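Local coordinates for serine-rich Repeat Adhesion Glycoprotein (Srr1) (Streptococcus agalactiae, PDB 4MBO), which probably binds fibrinogen as a serine-rich repeat glycoprotein adhesin of the bacterial surface, this fragment containing an immunoglobulin-like domain and a C-terminal adhesin domain, at residues Lys36-Glu41 with Val156-Pro161; Ser132-Asp137 with Leu240-Asp245. One frame throughout, in Å; residues are numbered along the deposited sequence.

Contact 1: Lys36-Glu41 with Val156-Pro161. With CA (calcium ion), chain E.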
# COMPACT_ATOMS: atom_id res chain seq x y z
N LYS A 36 11.75 -2.04 1.72
CA LYS A 36 10.95 -2.79 2.71
C LYS A 36 9.60 -2.11 2.86
O LYS A 36 9.43 -1.18 3.65
CB LYS A 36 11.69 -2.85 4.04
CG LYS A 36 13.06 -3.50 3.92
CD LYS A 36 13.82 -3.51 5.25
CE LYS A 36 15.27 -3.96 5.10
NZ LYS A 36 16.10 -3.60 6.29
N LEU A 37 8.61 -2.63 2.13
CA LEU A 37 7.28 -2.00 2.12
C LEU A 37 6.47 -2.26 3.37
O LEU A 37 5.40 -1.69 3.52
CB LEU A 37 6.50 -2.40 0.87
CG LEU A 37 7.02 -1.79 -0.43
CD1 LEU A 37 6.22 -2.29 -1.62
CD2 LEU A 37 7.00 -0.25 -0.42
N ASP A 38 6.95 -3.12 4.26
CA ASP A 38 6.30 -3.33 5.55
C ASP A 38 7.12 -2.70 6.70
O ASP A 38 6.85 -2.93 7.88
CB ASP A 38 6.02 -4.81 5.77
CG ASP A 38 4.87 -5.30 4.93
OD1 ASP A 38 3.90 -4.51 4.77
OD2 ASP A 38 4.87 -6.46 4.49
N SER A 39 8.11 -1.89 6.31
CA SER A 39 8.91 -1.08 7.23
C SER A 39 8.86 0.40 6.81
O SER A 39 9.80 1.16 7.03
CB SER A 39 10.36 -1.59 7.30
OG SER A 39 10.39 -2.91 7.81
N SER A 40 7.76 0.77 6.16
CA SER A 40 7.50 2.13 5.74
C SER A 40 8.69 2.77 4.98
O SER A 40 9.11 3.87 5.27
CB SER A 40 7.09 2.96 6.98
OG SER A 40 6.39 4.15 6.62
N GLU A 41 9.24 2.04 4.01
CA GLU A 41 10.29 2.57 3.14
C GLU A 41 9.76 3.00 1.76
O GLU A 41 8.72 2.53 1.29
CB GLU A 41 11.41 1.54 2.96
CG GLU A 41 12.19 1.33 4.25
CD GLU A 41 13.45 0.51 4.10
OE1 GLU A 41 13.61 -0.22 3.09
OE2 GLU A 41 14.30 0.61 5.03
N VAL A 156 12.02 -5.72 -3.81
CA VAL A 156 10.87 -5.27 -3.03
C VAL A 156 10.56 -6.37 -2.04
O VAL A 156 10.39 -7.51 -2.42
CB VAL A 156 9.69 -4.95 -3.93
CG1 VAL A 156 8.46 -4.61 -3.10
CG2 VAL A 156 10.06 -3.81 -4.87
N GLN A 157 10.49 -6.01 -0.77
CA GLN A 157 10.25 -7.00 0.26
C GLN A 157 9.05 -6.68 1.10
O GLN A 157 8.82 -5.54 1.47
CB GLN A 157 11.49 -7.05 1.17
CG GLN A 157 11.34 -7.85 2.44
CD GLN A 157 12.62 -7.85 3.25
OE1 GLN A 157 13.61 -8.42 2.83
NE2 GLN A 157 12.58 -7.22 4.40
N TYR A 158 8.28 -7.72 1.39
CA TYR A 158 7.15 -7.65 2.29
C TYR A 158 7.42 -8.67 3.41
O TYR A 158 8.23 -9.60 3.27
CB TYR A 158 5.88 -8.07 1.60
CG TYR A 158 5.40 -7.16 0.50
CD1 TYR A 158 4.58 -6.08 0.77
CD2 TYR A 158 5.74 -7.40 -0.84
CE1 TYR A 158 4.12 -5.23 -0.24
CE2 TYR A 158 5.29 -6.57 -1.85
CZ TYR A 158 4.45 -5.50 -1.55
OH TYR A 158 4.00 -4.65 -2.53
N ASN A 159 6.83 -8.44 4.57
CA ASN A 159 7.01 -9.39 5.66
C ASN A 159 6.38 -10.74 5.41
O ASN A 159 5.38 -10.84 4.68
CB ASN A 159 6.43 -8.82 6.94
CG ASN A 159 7.32 -7.80 7.58
OD1 ASN A 159 8.52 -7.68 7.25
ND2 ASN A 159 6.77 -7.05 8.50
N SER A 160 6.96 -11.77 6.01
CA SER A 160 6.44 -13.14 5.89
C SER A 160 5.40 -13.44 6.97
O SER A 160 5.38 -12.80 7.99
CB SER A 160 7.57 -14.18 6.00
OG SER A 160 8.47 -14.03 4.92
N PRO A 161 4.54 -14.42 6.72
CA PRO A 161 3.57 -14.80 7.75
C PRO A 161 4.15 -15.36 9.03
O PRO A 161 5.29 -15.84 9.05
CB PRO A 161 2.74 -15.87 7.04
CG PRO A 161 2.84 -15.52 5.60
CD PRO A 161 4.25 -15.06 5.43
CA CA E . 7.71 6.11 5.95
O HOH W 1 9.25 -5.01 4.62
O HOH W 2 6.70 5.31 3.56
O HOH W 3 6.45 6.92 7.95
O HOH W 4 9.47 5.80 7.72
O HOH W 5 7.40 8.35 5.50
O HOH W 6 8.66 6.34 4.16
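L37 and D38 both hold CG anti to the carbonyl carbon (chi1 -70° and -74°), and this sends their side chains from a type I beta turn, K36 to S39, onto V156, Y158 and N159. The turn ends the edge strand 34-36 of the Ig-like domain, which runs parallel to strand 148-157 with K36 bridged to Q157. The pairing closes with L37 N bonding Q157 O at 3.0 Å. Beyond it, D38 takes over: OD2 accepts from N159 N at 2.8 Å through its anti lone pair, with an N-H...O angle of 160°. The same oxygen lies in the plane of the Y158 ring, at its edge, 3.8 Å from CD1. Its twin OD1 meets R176 in a salt bridge and Y314 OH, so the carboxylate is held through both oxygens and tied to the following domain. L37 CD1 touches both V156 CG1 (3.5 Å) and Y158 CZ (3.7 Å), while the phenol OH bonds I131 O. Farther round the loop, S40 binds a calcium ion through both its O and its OG, five waters completing the shell. Between the segments one water accepts from D38 N at 3.0 Å and donates to Q157 O at 3.2 Å.

Contact 2: Ser132-Asp137 with Leu240-Asp245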
# COMPACT_ATOMS: atom_id res chain seq x y z
N SER A 132 3.32 -6.81 -6.21
CA SER A 132 2.48 -7.18 -5.09
C SER A 132 3.01 -8.33 -4.22
O SER A 132 2.39 -8.71 -3.22
CB SER A 132 1.11 -7.51 -5.63
OG SER A 132 1.23 -8.61 -6.48
N LYS A 133 4.13 -8.92 -4.64
CA LYS A 133 4.80 -9.97 -3.89
C LYS A 133 6.27 -9.67 -3.71
O LYS A 133 6.90 -9.00 -4.54
CB LYS A 133 4.65 -11.33 -4.61
CG LYS A 133 3.24 -11.87 -4.68
CD LYS A 133 3.19 -13.17 -5.47
CE LYS A 133 1.78 -13.64 -5.77
NZ LYS A 133 1.80 -14.95 -6.49
N THR A 134 6.86 -10.23 -2.67
CA THR A 134 8.29 -10.08 -2.42
C THR A 134 9.07 -10.61 -3.62
O THR A 134 8.71 -11.63 -4.20
CB THR A 134 8.66 -10.88 -1.17
OG1 THR A 134 8.05 -10.28 -0.02
CG2 THR A 134 10.13 -10.95 -0.98
N THR A 135 10.12 -9.90 -4.01
CA THR A 135 10.90 -10.32 -5.18
C THR A 135 12.28 -10.73 -4.71
O THR A 135 12.87 -10.07 -3.86
CB THR A 135 11.02 -9.20 -6.24
OG1 THR A 135 11.83 -8.12 -5.77
CG2 THR A 135 9.64 -8.66 -6.63
N SER A 136 12.78 -11.82 -5.25
CA SER A 136 14.16 -12.24 -4.94
C SER A 136 15.17 -11.40 -5.71
O SER A 136 16.31 -11.20 -5.27
CB SER A 136 14.39 -13.71 -5.31
OG SER A 136 14.13 -13.88 -6.70
N ASP A 137 14.75 -10.90 -6.86
CA ASP A 137 15.68 -10.15 -7.73
C ASP A 137 15.30 -8.67 -7.80
O ASP A 137 14.19 -8.28 -7.48
CB ASP A 137 15.71 -10.77 -9.13
CG ASP A 137 15.92 -12.35 -9.14
OD1 ASP A 137 16.47 -13.01 -8.20
OD2 ASP A 137 15.52 -12.94 -10.19
N LEU A 240 -3.17 -15.34 -3.47
CA LEU A 240 -2.90 -14.27 -2.53
C LEU A 240 -1.60 -13.53 -2.86
O LEU A 240 -0.59 -14.15 -3.26
CB LEU A 240 -2.78 -14.81 -1.11
CG LEU A 240 -4.04 -15.49 -0.56
CD1 LEU A 240 -3.69 -16.08 0.79
CD2 LEU A 240 -5.22 -14.54 -0.43
N THR A 241 -1.63 -12.22 -2.69
CA THR A 241 -0.43 -11.40 -2.84
C THR A 241 0.12 -11.11 -1.43
O THR A 241 -0.51 -11.42 -0.42
CB THR A 241 -0.77 -10.05 -3.54
OG1 THR A 241 -1.68 -9.31 -2.70
CG2 THR A 241 -1.34 -10.31 -4.90
N ASP A 242 1.29 -10.49 -1.35
CA ASP A 242 1.88 -10.12 -0.09
C ASP A 242 1.44 -8.69 0.31
O ASP A 242 1.36 -8.35 1.50
CB ASP A 242 3.41 -10.22 -0.17
CG ASP A 242 3.92 -11.64 -0.45
OD1 ASP A 242 3.28 -12.63 0.00
OD2 ASP A 242 4.95 -11.77 -1.13
N SER A 243 1.19 -7.82 -0.68
CA SER A 243 0.71 -6.46 -0.35
C SER A 243 -0.75 -6.45 0.07
O SER A 243 -1.18 -5.51 0.73
CB SER A 243 0.83 -5.52 -1.55
OG SER A 243 -0.11 -5.91 -2.54
N MET A 244 -1.50 -7.47 -0.34
CA MET A 244 -2.91 -7.58 -0.06
C MET A 244 -3.75 -6.55 -0.81
O MET A 244 -4.94 -6.46 -0.58
CB MET A 244 -3.19 -7.55 1.44
CG MET A 244 -2.29 -8.45 2.23
SD MET A 244 -2.90 -8.71 3.91
CE MET A 244 -1.52 -9.60 4.60
N ASP A 245 -3.13 -5.80 -1.73
CA ASP A 245 -3.88 -4.84 -2.54
C ASP A 245 -4.12 -5.48 -3.88
O ASP A 245 -3.30 -5.40 -4.79
CB ASP A 245 -3.11 -3.54 -2.70
CG ASP A 245 -4.00 -2.39 -3.19
OD1 ASP A 245 -5.15 -2.67 -3.63
OD2 ASP A 245 -3.55 -1.22 -3.18
O HOH W 7 6.83 -11.99 1.73
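S132 and the T241-S243 turn form the tight half of this interdomain contact, where a loop of the Ig-like domain meets a loop of the C-terminal adhesin domain. The turn is an ST motif (T241 OG1 to M244 N) overlapped by an ST turn (S243 OG to D245 N); T241 OG1 also bonds Q246, and S243 OG also bonds Q128 O. Onto this turn S132 presents its carbonyl. S132 O is gripped by two successive N-H groups, D242 N at 2.8 Å in the carbonyl plane and S243 N at 2.9 Å, tilted 29° from it. Beside the bonds, T241 CG2 packs against S132 OG at 3.5 Å. With D242 CG anti to the carbonyl carbon (chi1 -62°), the carboxylate lies across the K133-T134 backbone, and its OD2 takes T134 N on the anti lone pair at 2.9 Å in a nearly straight bond (167°). OD1 makes a salt bridge with R174, so this aspartate, whose side chain lies near a bound calcium ion, is held from both domains.

The other side is looser. K133 and T134 are exposed; the extended lysine chain crosses D242 at about a right angle, and its CE comes within 3.5 Å of L240 O, yet NZ is 7.0 Å from D242 OD2, too far for a salt bridge. T134 OG1, whose main partner is Y158 N, also bonds a water at 2.7 Å, and that water reaches D242 OD2 only weakly, at 3.4 Å.

How the contacts relate
Both contacts lie at the junction of the Ig-like and adhesin domains, their centres about 9 Å apart, and neither is fully buried. Contact 1 starts as sheet pairing within the Ig-like domain and has an apolar element; contact 2 joins two irregular loops from different domains and relies on polar bonds. In each, an aspartate takes a backbone N-H with one oxygen and an arginine of strand 169-181 with the other. Y158 connects them directly: its OH packs on S243 CB at 3.4 Å, and its CD2 lies 3.7 Å from K133 C. V156 O and T135 N, 2.9 Å apart, probably form a further bond between 156-161 and 132-137.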